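Local coordinates for ATP-dependent Clp protease proteolytic subunit (PDB 4JCQ), which probably cleaves misfolded and other proteins as the serine peptidase component of an ATP-dependent Clp protease built from heptameric rings, at residues 57-63 with 89-93; 68-74 with 95-100; 64-68 with 139-143. All coordinates share one frame; numbering follows the deposited sequence.

Interaction 1: residues 57-63 with 89-93; sequences INSQGGH and VASAG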
loop_
_atom_site.group_PDB
_atom_site.type_symbol
_atom_site.label_atom_id
_atom_site.label_comp_id
_atom_site.label_asym_id
_atom_site.label_seq_id
_atom_site.Cartn_x
_atom_site.Cartn_y
_atom_site.Cartn_z
ATOM N N ILE H 57 3.781 -0.525 -27.479
ATOM C CA ILE H 57 2.470 -1.113 -27.195
ATOM C C ILE H 57 2.527 -2.640 -27.191
ATOM O O ILE H 57 2.884 -3.265 -28.195
ATOM C CB ILE H 57 1.382 -0.649 -28.197
ATOM C CG1 ILE H 57 1.309 0.879 -28.253
ATOM C CG2 ILE H 57 0.021 -1.231 -27.820
ATOM C CD1 ILE H 57 0.615 1.430 -29.483
ATOM N N ASN H 58 2.181 -3.217 -26.042
ATOM C CA ASN H 58 1.978 -4.653 -25.888
ATOM C C ASN H 58 0.628 -4.844 -25.213
ATOM O O ASN H 58 0.530 -4.782 -23.989
ATOM C CB ASN H 58 3.106 -5.274 -25.043
ATOM C CG ASN H 58 2.969 -6.784 -24.874
ATOM O OD1 ASN H 58 1.868 -7.332 -24.884
ATOM N ND2 ASN H 58 4.096 -7.461 -24.697
ATOM N N SER H 59 -0.418 -5.055 -26.010
ATOM C CA SER H 59 -1.771 -5.121 -25.464
ATOM C C SER H 59 -2.722 -6.012 -26.250
ATOM O O SER H 59 -2.789 -5.944 -27.477
ATOM C CB SER H 59 -2.380 -3.721 -25.343
ATOM O OG SER H 59 -3.665 -3.795 -24.750
ATOM N N GLN H 60 -3.468 -6.819 -25.502
ATOM C CA GLN H 60 -4.520 -7.679 -26.025
ATOM C C GLN H 60 -5.821 -6.900 -26.262
ATOM O O GLN H 60 -6.781 -7.434 -26.819
ATOM C CB GLN H 60 -4.767 -8.845 -25.050
ATOM C CG GLN H 60 -5.280 -8.443 -23.662
ATOM C CD GLN H 60 -4.184 -8.131 -22.644
ATOM O OE1 GLN H 60 -3.131 -7.566 -22.969
ATOM N NE2 GLN H 60 -4.442 -8.488 -21.387
ATOM N N GLY H 61 -5.840 -5.639 -25.835
ATOM C CA GLY H 61 -7.032 -4.799 -25.925
ATOM C C GLY H 61 -7.681 -4.595 -24.569
ATOM O O GLY H 61 -7.022 -4.700 -23.532
ATOM N N GLY H 62 -8.977 -4.302 -24.580
ATOM C CA GLY H 62 -9.732 -4.077 -23.353
ATOM C C GLY H 62 -11.032 -3.340 -23.609
ATOM O O GLY H 62 -11.881 -3.811 -24.366
ATOM N N HIS H 63 -11.179 -2.175 -22.981
ATOM C CA HIS H 63 -12.414 -1.394 -23.050
ATOM C C HIS H 63 -12.362 -0.377 -24.155
ATOM O O HIS H 63 -11.422 0.420 -24.230
ATOM C CB HIS H 63 -12.680 -0.712 -21.710
ATOM C CG HIS H 63 -12.917 -1.676 -20.570
ATOM N ND1 HIS H 63 -11.914 -2.327 -19.949
ATOM C CD2 HIS H 63 -14.093 -2.077 -19.940
ATOM C CE1 HIS H 63 -12.420 -3.109 -18.978
ATOM N NE2 HIS H 63 -13.753 -2.956 -18.972
ATOM N N VAL H 89 -0.475 -6.939 -30.383
ATOM C CA VAL H 89 -1.288 -5.733 -30.498
ATOM C C VAL H 89 -2.630 -6.169 -31.071
ATOM O O VAL H 89 -2.710 -6.586 -32.229
ATOM C CB VAL H 89 -0.644 -4.675 -31.425
ATOM C CG1 VAL H 89 -1.499 -3.413 -31.481
ATOM C CG2 VAL H 89 0.773 -4.335 -30.975
ATOM N N ALA H 90 -3.678 -6.094 -30.255
ATOM C CA ALA H 90 -4.988 -6.598 -30.663
ATOM C C ALA H 90 -6.141 -5.712 -30.214
ATOM O O ALA H 90 -6.066 -5.059 -29.171
ATOM C CB ALA H 90 -5.191 -8.019 -30.152
ATOM N N SER H 91 -7.206 -5.710 -31.020
ATOM C CA SER H 91 -8.487 -5.096 -30.660
ATOM C C SER H 91 -8.355 -3.608 -30.313
ATOM O O SER H 91 -7.945 -2.817 -31.163
ATOM C CB SER H 91 -9.167 -5.898 -29.543
ATOM O OG SER H 91 -9.285 -7.264 -29.917
ATOM N N ALA H 92 -8.690 -3.227 -29.080
ATOM C CA ALA H 92 -8.547 -1.830 -28.646
ATOM C C ALA H 92 -7.093 -1.359 -28.731
ATOM O O ALA H 92 -6.829 -0.173 -28.931
ATOM C CB ALA H 92 -9.092 -1.640 -27.238
ATOM N N GLY H 93 -6.158 -2.299 -28.578
ATOM C CA GLY H 93 -4.733 -2.022 -28.761
ATOM C C GLY H 93 -4.387 -1.635 -30.191
ATOM O O GLY H 93 -3.512 -0.796 -30.419
HETATM O O HOH W 1 -8.422 -9.236 -28.368
HETATM O O HOH W 2 -10.445 -4.609 -26.896
#

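Interaction 2: residues 68-74 with 95-100; sequences DTIHDMI and TIYLAA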
loop_
_atom_site.group_PDB
_atom_site.type_symbol
_atom_site.label_atom_id
_atom_site.label_comp_id
_atom_site.label_asym_id
_atom_site.label_seq_id
_atom_site.Cartn_x
_atom_site.Cartn_y
_atom_site.Cartn_z
ATOM N N ASP H 68 -10.490 4.543 -27.182
ATOM C CA ASP H 68 -10.881 5.761 -27.897
ATOM C C ASP H 68 -10.187 7.002 -27.339
ATOM O O ASP H 68 -9.714 7.851 -28.099
ATOM C CB ASP H 68 -12.403 5.942 -27.857
ATOM C CG ASP H 68 -13.138 4.964 -28.762
ATOM O OD1 ASP H 68 -14.325 4.680 -28.490
ATOM O OD2 ASP H 68 -12.538 4.478 -29.747
ATOM N N THR H 69 -10.129 7.098 -26.011
ATOM C CA THR H 69 -9.467 8.214 -25.335
ATOM C C THR H 69 -7.973 8.271 -25.660
ATOM O O THR H 69 -7.460 9.326 -26.031
ATOM C CB THR H 69 -9.703 8.180 -23.806
ATOM O OG1 THR H 69 -11.074 8.487 -23.534
ATOM C CG2 THR H 69 -8.831 9.203 -23.084
ATOM N N ILE H 70 -7.287 7.135 -25.536
ATOM C CA ILE H 70 -5.850 7.073 -25.824
ATOM C C ILE H 70 -5.569 7.392 -27.297
ATOM O O ILE H 70 -4.663 8.171 -27.602
ATOM C CB ILE H 70 -5.229 5.717 -25.417
ATOM C CG1 ILE H 70 -5.382 5.499 -23.907
ATOM C CG2 ILE H 70 -3.758 5.660 -25.806
ATOM C CD1 ILE H 70 -5.168 4.068 -23.455
ATOM N N HIS H 71 -6.356 6.799 -28.194
ATOM C CA HIS H 71 -6.279 7.094 -29.630
ATOM C C HIS H 71 -6.375 8.576 -29.892
ATOM O O HIS H 71 -5.520 9.148 -30.576
ATOM C CB HIS H 71 -7.375 6.344 -30.388
ATOM C CG HIS H 71 -7.514 6.752 -31.841
ATOM N ND1 HIS H 71 -8.172 7.865 -32.222
ATOM C CD2 HIS H 71 -7.066 6.142 -33.012
ATOM C CE1 HIS H 71 -8.137 7.970 -33.564
ATOM N NE2 HIS H 71 -7.462 6.915 -34.047
ATOM N N ASP H 72 -7.413 9.204 -29.345
ATOM C CA ASP H 72 -7.674 10.626 -29.575
ATOM C C ASP H 72 -6.651 11.542 -28.904
ATOM O O ASP H 72 -6.308 12.589 -29.453
ATOM C CB ASP H 72 -9.098 10.994 -29.147
ATOM C CG ASP H 72 -10.153 10.517 -30.136
ATOM O OD1 ASP H 72 -11.352 10.768 -29.889
ATOM O OD2 ASP H 72 -9.795 9.890 -31.157
ATOM N N MET H 73 -6.157 11.145 -27.732
ATOM C CA MET H 73 -5.125 11.920 -27.032
ATOM C C MET H 73 -3.807 11.942 -27.804
ATOM O O MET H 73 -3.109 12.960 -27.821
ATOM C CB MET H 73 -4.901 11.401 -25.606
ATOM C CG MET H 73 -5.992 11.779 -24.608
ATOM S SD MET H 73 -6.291 13.553 -24.407
ATOM C CE MET H 73 -4.659 14.155 -23.995
ATOM N N ILE H 74 -3.479 10.816 -28.438
ATOM C CA ILE H 74 -2.304 10.711 -29.306
ATOM C C ILE H 74 -2.385 11.717 -30.457
ATOM O O ILE H 74 -1.410 12.411 -30.748
ATOM C CB ILE H 74 -2.114 9.267 -29.838
ATOM C CG1 ILE H 74 -1.564 8.359 -28.730
ATOM C CG2 ILE H 74 -1.184 9.237 -31.046
ATOM C CD1 ILE H 74 -1.708 6.876 -29.011
ATOM N N THR H 95 -6.548 -0.144 -32.253
ATOM C CA THR H 95 -7.129 1.188 -32.401
ATOM C C THR H 95 -6.140 2.261 -31.937
ATOM O O THR H 95 -5.948 3.274 -32.615
ATOM C CB THR H 95 -8.467 1.291 -31.639
ATOM O OG1 THR H 95 -9.352 0.267 -32.108
ATOM C CG2 THR H 95 -9.125 2.654 -31.855
ATOM N N ILE H 96 -5.504 2.018 -30.793
ATOM C CA ILE H 96 -4.470 2.907 -30.259
ATOM C C ILE H 96 -3.263 2.973 -31.197
ATOM O O ILE H 96 -2.795 4.058 -31.539
ATOM C CB ILE H 96 -4.022 2.464 -28.847
ATOM C CG1 ILE H 96 -5.152 2.698 -27.838
ATOM C CG2 ILE H 96 -2.756 3.200 -28.418
ATOM C CD1 ILE H 96 -5.001 1.923 -26.546
ATOM N N TYR H 97 -2.776 1.805 -31.610
ATOM C CA TYR H 97 -1.634 1.694 -32.517
ATOM C C TYR H 97 -1.834 2.517 -33.791
ATOM O O TYR H 97 -0.918 3.210 -34.247
ATOM C CB TYR H 97 -1.377 0.217 -32.857
ATOM C CG TYR H 97 -0.155 -0.027 -33.713
ATOM C CD1 TYR H 97 1.098 -0.230 -33.134
ATOM C CD2 TYR H 97 -0.253 -0.062 -35.105
ATOM C CE1 TYR H 97 2.222 -0.455 -33.918
ATOM C CE2 TYR H 97 0.863 -0.285 -35.897
ATOM C CZ TYR H 97 2.096 -0.478 -35.302
ATOM O OH TYR H 97 3.198 -0.697 -36.094
ATOM N N LEU H 98 -3.046 2.456 -34.340
ATOM C CA LEU H 98 -3.373 3.124 -35.595
ATOM C C LEU H 98 -3.612 4.633 -35.471
ATOM O O LEU H 98 -3.895 5.296 -36.471
ATOM C CB LEU H 98 -4.571 2.438 -36.268
ATOM C CG LEU H 98 -4.358 1.014 -36.798
ATOM C CD1 LEU H 98 -5.668 0.437 -37.308
ATOM C CD2 LEU H 98 -3.291 0.960 -37.883
ATOM N N ALA H 99 -3.490 5.172 -34.258
ATOM C CA ALA H 99 -3.587 6.621 -34.039
ATOM C C ALA H 99 -2.403 7.376 -34.645
ATOM O O ALA H 99 -2.534 8.533 -35.043
ATOM C CB ALA H 99 -3.709 6.937 -32.555
ATOM N N ALA H 100 -1.247 6.717 -34.705
ATOM C CA ALA H 100 -0.054 7.304 -35.305
ATOM C C ALA H 100 -0.152 7.272 -36.827
ATOM O O ALA H 100 -0.786 6.375 -37.397
ATOM C CB ALA H 100 1.191 6.566 -34.836
HETATM O O HOH W 3 -6.410 6.617 -36.579
#

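Interaction 3: residues 64-68 with 139-143; sequences VEAGD and MRERI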
loop_
_atom_site.group_PDB
_atom_site.type_symbol
_atom_site.label_atom_id
_atom_site.label_comp_id
_atom_site.label_asym_id
_atom_site.label_seq_id
_atom_site.Cartn_x
_atom_site.Cartn_y
_atom_site.Cartn_z
ATOM N N VAL H 64 -13.379 -0.397 -25.016
ATOM C CA VAL H 64 -13.433 0.458 -26.210
ATOM C C VAL H 64 -13.275 1.955 -25.902
ATOM O O VAL H 64 -12.516 2.651 -26.580
ATOM C CB VAL H 64 -14.702 0.177 -27.068
ATOM C CG1 VAL H 64 -15.981 0.346 -26.254
ATOM C CG2 VAL H 64 -14.730 1.048 -28.320
ATOM N N GLU H 65 -13.970 2.435 -24.871
ATOM C CA GLU H 65 -13.969 3.859 -24.525
ATOM C C GLU H 65 -12.602 4.343 -24.032
ATOM O O GLU H 65 -12.221 5.494 -24.262
ATOM C CB GLU H 65 -15.077 4.183 -23.507
ATOM C CG GLU H 65 -14.847 3.674 -22.086
ATOM C CD GLU H 65 -15.156 2.195 -21.895
ATOM O OE1 GLU H 65 -15.659 1.537 -22.834
ATOM O OE2 GLU H 65 -14.893 1.684 -20.787
ATOM N N ALA H 66 -11.872 3.455 -23.359
ATOM C CA ALA H 66 -10.510 3.740 -22.921
ATOM C C ALA H 66 -9.557 3.786 -24.113
ATOM O O ALA H 66 -8.661 4.628 -24.164
ATOM C CB ALA H 66 -10.052 2.701 -21.911
ATOM N N GLY H 67 -9.758 2.873 -25.063
ATOM C CA GLY H 67 -8.989 2.857 -26.306
ATOM C C GLY H 67 -9.232 4.103 -27.140
ATOM O O GLY H 67 -8.297 4.653 -27.728
ATOM N N ASP H 68 -10.490 4.543 -27.182
ATOM C CA ASP H 68 -10.881 5.761 -27.897
ATOM C C ASP H 68 -10.187 7.002 -27.339
ATOM O O ASP H 68 -9.714 7.851 -28.099
ATOM C CB ASP H 68 -12.403 5.942 -27.857
ATOM C CG ASP H 68 -13.138 4.964 -28.762
ATOM O OD1 ASP H 68 -14.325 4.680 -28.490
ATOM O OD2 ASP H 68 -12.538 4.478 -29.747
ATOM N N MET H 139 -21.115 1.430 -33.198
ATOM C CA MET H 139 -19.754 1.282 -32.680
ATOM C C MET H 139 -18.860 0.583 -33.700
ATOM O O MET H 139 -17.758 1.051 -33.988
ATOM C CB MET H 139 -19.769 0.490 -31.368
ATOM C CG MET H 139 -18.418 0.346 -30.683
ATOM S SD MET H 139 -18.439 -0.827 -29.307
ATOM C CE MET H 139 -19.448 0.039 -28.107
ATOM N N ARG H 140 -19.352 -0.528 -34.246
ATOM C CA ARG H 140 -18.612 -1.301 -35.241
ATOM C C ARG H 140 -18.312 -0.488 -36.499
ATOM O O ARG H 140 -17.186 -0.511 -36.995
ATOM C CB ARG H 140 -19.358 -2.596 -35.592
ATOM C CG ARG H 140 -18.633 -3.499 -36.586
ATOM C CD ARG H 140 -17.228 -3.872 -36.115
ATOM N NE ARG H 140 -17.247 -4.616 -34.856
ATOM C CZ ARG H 140 -17.396 -5.935 -34.759
ATOM N NH1 ARG H 140 -17.408 -6.508 -33.565
ATOM N NH2 ARG H 140 -17.537 -6.679 -35.848
ATOM N N GLU H 141 -19.317 0.230 -37.001
ATOM C CA GLU H 141 -19.152 1.087 -38.177
ATOM C C GLU H 141 -18.091 2.168 -37.947
ATOM O O GLU H 141 -17.252 2.412 -38.815
ATOM C CB GLU H 141 -20.487 1.721 -38.583
ATOM C CG GLU H 141 -21.483 0.738 -39.186
ATOM C CD GLU H 141 -22.847 1.349 -39.465
ATOM O OE1 GLU H 141 -23.732 0.614 -39.950
ATOM O OE2 GLU H 141 -23.040 2.557 -39.203
ATOM N N ARG H 142 -18.128 2.792 -36.771
ATOM C CA ARG H 142 -17.161 3.828 -36.398
ATOM C C ARG H 142 -15.728 3.286 -36.376
ATOM O O ARG H 142 -14.825 3.880 -36.962
ATOM C CB ARG H 142 -17.529 4.442 -35.040
ATOM C CG ARG H 142 -16.595 5.550 -34.569
ATOM C CD ARG H 142 -17.009 6.120 -33.217
ATOM N NE ARG H 142 -17.040 5.108 -32.155
ATOM C CZ ARG H 142 -15.983 4.712 -31.447
ATOM N NH1 ARG H 142 -16.123 3.788 -30.507
ATOM N NH2 ARG H 142 -14.784 5.230 -31.674
ATOM N N ILE H 143 -15.532 2.150 -35.709
ATOM C CA ILE H 143 -14.206 1.542 -35.600
ATOM C C ILE H 143 -13.722 0.999 -36.951
ATOM O O ILE H 143 -12.538 1.128 -37.280
ATOM C CB ILE H 143 -14.160 0.457 -34.498
ATOM C CG1 ILE H 143 -14.510 1.079 -33.139
ATOM C CG2 ILE H 143 -12.781 -0.191 -34.430
ATOM C CD1 ILE H 143 -14.897 0.080 -32.068
#

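Interaction 1: residues 57-63 with 89-93
Ser59 and Val89 pair as a parallel bridge with CA atoms 5.1 Å apart, and Ala90 N donates to Ser59 O at 2.9 Å before the two chains part into Gly61-Gly62 and the turn at Ser91. This is the nucleophile turn of the ClpP fold, where Ser91, the predicted nucleophile, stands right before helix 92-97 with a positive phi of 57°. The first chain bends away by an ST turn, in which Gly61 N reaches Ser59 OG at 3.1 Å; that hydroxyl also bonds Gly28 O. Gly61 has backbone angles (phi 106°, psi -156°) that call for glycine, and its CA comes to 3.7 Å from Gly93 N. Beside it, Ala92 CB rests against the peptide of Gly62, while Val89 CG2 packs over Ile57 O. Water 2 accepts from Gly62 N at 2.8 Å and from Ala92 N at 3.1 Å, the pair of amides expected to form the oxyanion hole in ClpP relatives. Ser91 OG hydrogen-bonds His116 O, which is consistent with an inactive catalytic triad. Water 1 donates to this same OG at 2.7 Å and to Gln60 O at 2.9 Å, bridging the segments.

Interaction 2: residues 68-74 with 95-100
Helix 64-76, the connecting helix of a beta-alpha-beta crossover between parallel strands 53-59 and 81-86, meets the end of helix 92-97 and the type I turn after it, with His71 and Ile96 backbones only 4.6 Å apart at CA. Ile70 lies obliquely against Ile96, CG2 to CG2 at 3.7 Å, and Ile74 comes in at about a right angle, its CD1 on the same Ile96 CG2. Further along, Ala99 CB fits between Ile74 CG2, also 3.7 Å away, and His71, where it touches both the carbonyl O and ring CD2. The His71 ring, its CG trans to the backbone N (chi1 171°), swings over toward the second segment and is met in its plane from three directions. CD2 lies 3.1 Å from Thr95 O; ND1 donates to Asp72 OD2 at 2.8 Å, on the anti side and 23° out of the carboxylate plane, while OD2 stays close to the ring plane; NE2 bonds water 3 at 2.8 Å, which in turn donates to Leu98 O. The other oxygen of Asp72 accepts from Asn110 N of a neighbouring subunit. The bonds at ND1 and NE2 probably fix the rotation of this buried imidazole, with Thr95 O against CD2. The carboxylate at ND1 probably makes the ring more basic, and water 3 links helix 64-76 to the turn beside the apolar contacts of Ile70, Ile74, Ile96 and Ala99.

Interaction 3: residues 64-68 with 139-143
Asp68 and Arg142 carry the ionic part of this contact, reaching for each other from opposite directions between two helices. The bridge is not the flat, side-by-side pairing of the two groups, since the carboxylate and guanidinium planes stand 77° apart. Arg142 NH2 donates to Asp68 OD2 at 3.1 Å in a nearly straight bond; the oxygen lies in the guanidinium plane, yet the donor approaches from well above the carboxylate plane. Arg142 NH1 is nearer to Asp68 OD1, at 2.8 Å, but that bond is bent and weak. The arginine chain runs extended to CD and then bends (chi3 59°), which turns the guanidinium to present both terminal nitrogens. NH2 is shared with Asn110 OD1 of a neighbouring subunit, so the same group links two helices of one chain and an adjacent protomer.

Residues 64-68 are the first turn of helix 64-76, just after Gly61 and Gly62, whereas 139-143 belongs to the long helix 133-151, which corresponds to the handle helix that, in related ClpP, lies where two heptameric rings meet. The short axes keep 13.0 Å apart and run 29° from parallel, too far for backbones to touch, so the contact is made by side chains alone.

The apolar contacts across the segments all involve Val64. Its CG1 meets Met139 CE tip to tip at 3.9 Å. Val64 CG2 touches Ile143 CD1 at 3.9 Å and also the edge of the guanidinium, 3.8 Å from Arg142 NH1. Within helix 133-151, Ile143 CG1 lies over one face of that guanidinium, 4.0 Å above its plane and displaced toward the rim.

From the N terminus, the chain leaves strand 53-59 through 57-63, enters helix 64-76 through 64-68 and continues to 68-74. Interaction 1 closes first, when 89-93 returns beside that strand; interaction 2 closes at 95-100 and interaction 3 last, at 139-143. Interaction 2 is therefore nested inside the loop of interaction 3, while interaction 1 crosses both. Ile57 CD1 lies 3.8 Å from Tyr97 CA, linking interactions 1 and 2; interactions 2 and 3 share Asp68 and touch where Ile96 CG1 lies 3.7 Å from Gly67 O; interactions 1 and 3 merely adjoin in sequence. Interaction 1 ties strand 53-59 to the Ser91 turn, and interactions 2 and 3 tie helix 64-76 to helices 92-97 and 133-151.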